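PDB 3ICJ: uncharacterized metal-dependent hydrolase from Pyrococcus furiosus, which is a zinc-bound member of the amidohydrolase family, probably hydrolysing carbon-nitrogen bonds other than peptide bonds, though its substrate is unknown. Local coordinates for residues A[433-437]-A[438-442]. Residues are numbered along the deposited sequence; the frame is centred on the assembly and turned at random.
With ZN (zinc ion), chain B.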
loop_
_atom_site.group_PDB
_atom_site.type_symbol
_atom_site.label_atom_id
_atom_site.label_comp_id
_atom_site.label_asym_id
_atom_site.label_seq_id
_atom_site.Cartn_x
_atom_site.Cartn_y
_atom_site.Cartn_z
ATOM N N THR A 433 3.757 -3.041 0.768
ATOM C CA THR A 433 3.269 -3.619 2.004
ATOM C C THR A 433 1.757 -3.792 2.036
ATOM O O THR A 433 1.253 -4.606 2.820
ATOM C CB THR A 433 3.699 -2.762 3.209
ATOM O OG1 THR A 433 3.186 -1.428 3.066
ATOM C CG2 THR A 433 5.214 -2.701 3.282
ATOM N N ASP A 434 1.036 -3.012 1.211
ATOM C CA ASP A 434 -0.434 -2.918 1.258
ATOM C C ASP A 434 -0.837 -2.396 2.635
ATOM O O ASP A 434 -1.890 -2.755 3.159
ATOM C CB ASP A 434 -1.123 -4.263 0.915
ATOM C CG ASP A 434 -2.608 -4.106 0.544
ATOM O OD1 ASP A 434 -3.121 -2.964 0.489
ATOM O OD2 ASP A 434 -3.265 -5.139 0.312
ATOM N N SER A 435 0.029 -1.553 3.204
ATOM C CA SER A 435 -0.168 -0.954 4.527
ATOM C C SER A 435 -1.532 -0.233 4.528
ATOM O O SER A 435 -1.871 0.459 3.529
ATOM C CB SER A 435 1.006 -0.013 4.859
ATOM O OG SER A 435 0.868 0.603 6.121
ATOM N N PRO A 436 -2.329 -0.411 5.619
ATOM C CA PRO A 436 -1.955 -1.033 6.911
ATOM C C PRO A 436 -2.199 -2.542 7.071
ATOM O O PRO A 436 -2.188 -3.025 8.202
ATOM C CB PRO A 436 -2.810 -0.261 7.923
ATOM C CG PRO A 436 -4.040 0.123 7.144
ATOM C CD PRO A 436 -3.725 0.057 5.652
ATOM N N ILE A 437 -2.432 -3.272 5.978
ATOM C CA ILE A 437 -2.604 -4.733 6.065
ATOM C C ILE A 437 -1.342 -5.388 6.648
ATOM O O ILE A 437 -1.431 -6.155 7.617
ATOM C CB ILE A 437 -3.032 -5.401 4.701
ATOM C CG1 ILE A 437 -4.376 -4.841 4.192
ATOM C CG2 ILE A 437 -3.110 -6.931 4.825
ATOM C CD1 ILE A 437 -5.568 -5.020 5.153
ATOM N N GLU A 438 -0.174 -5.057 6.084
ATOM C CA GLU A 438 1.114 -5.540 6.616
ATOM C C GLU A 438 1.858 -4.391 7.295
ATOM O O GLU A 438 1.440 -3.232 7.119
ATOM C CB GLU A 438 1.974 -6.156 5.503
ATOM C CG GLU A 438 1.308 -7.268 4.719
ATOM C CD GLU A 438 1.017 -8.513 5.549
ATOM O OE1 GLU A 438 1.755 -8.765 6.526
ATOM O OE2 GLU A 438 0.052 -9.246 5.216
ATOM N N PRO A 439 2.941 -4.696 8.075
ATOM C CA PRO A 439 3.785 -3.617 8.614
ATOM C C PRO A 439 4.379 -2.752 7.502
ATOM O O PRO A 439 4.699 -3.262 6.426
ATOM C CB PRO A 439 4.916 -4.370 9.338
ATOM C CG PRO A 439 4.375 -5.721 9.624
ATOM C CD PRO A 439 3.408 -6.028 8.534
ATOM N N ALA A 440 4.515 -1.454 7.753
ATOM C CA ALA A 440 5.051 -0.545 6.726
ATOM C C ALA A 440 6.587 -0.555 6.631
ATOM O O ALA A 440 7.137 -0.036 5.648
ATOM C CB ALA A 440 4.531 0.880 6.926
ATOM N N ASP A 441 7.260 -1.135 7.639
ATOM C CA ASP A 441 8.737 -1.172 7.722
ATOM C C ASP A 441 9.328 -2.021 6.607
ATOM O O ASP A 441 9.153 -3.246 6.601
ATOM C CB ASP A 441 9.216 -1.718 9.079
ATOM C CG ASP A 441 10.744 -1.667 9.249
ATOM O OD1 ASP A 441 11.477 -1.035 8.458
ATOM O OD2 ASP A 441 11.233 -2.261 10.211
ATOM N N PRO A 442 10.058 -1.371 5.686
ATOM C CA PRO A 442 10.542 -2.046 4.500
ATOM C C PRO A 442 11.520 -3.178 4.820
ATOM O O PRO A 442 11.497 -4.204 4.137
ATOM C CB PRO A 442 11.231 -0.926 3.709
ATOM C CG PRO A 442 10.699 0.330 4.275
ATOM C CD PRO A 442 10.449 0.049 5.703
HETATM ZN ZN ZN B . -4.625 -2.621 -1.368
HETATM O O HOH W 1 1.135 -0.816 8.459
#
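The carboxylate of E438 has the I437–E438 peptide over one face, with I437 O 4.0 Å from E438 CD almost along the plane normal. These residues form the loop following strand 429-431, consistent with the metal-binding aspartate loop at the end of the last strand of an amidohydrolase barrel. I437 CG2 meets OE2 of E438 obliquely from that same face, while OE1 is hydrogen-bonded outside the loop, to S401 and H397. A bend at chi2 (-65°) folds the glutamate back over its own peptide. The other flat acid, D434, binds zinc through OD1 (2.4 Å); OD2 is 3.3 Å from the metal, so coordination is monodentate, and the zinc stands clearly off the carboxylate plane. H101, H103 and carboxylated K296 complete this zinc site.

Two turns shape the loop. T433 OG1 accepts from S435 N at a bent 137°, an ST turn, and is also hydrogen-bonded to D99. Next, I437 N bonds to D434 O across a cis peptide before P436, and the S435 and P436 backbone angles fit a type VI beta turn.

The returning chain meets T433 at two points. T433 O lies 3.2 Å from E438 CB and also touches CG, whereas CG2 of the threonine presses on P439 O. A440 CB packs alongside the S435 side chain. With OG anti to the backbone N (chi1 180°), S435 reaches a bridging water, 2.7 Å from OG, which donates to E438 O at 2.8 Å.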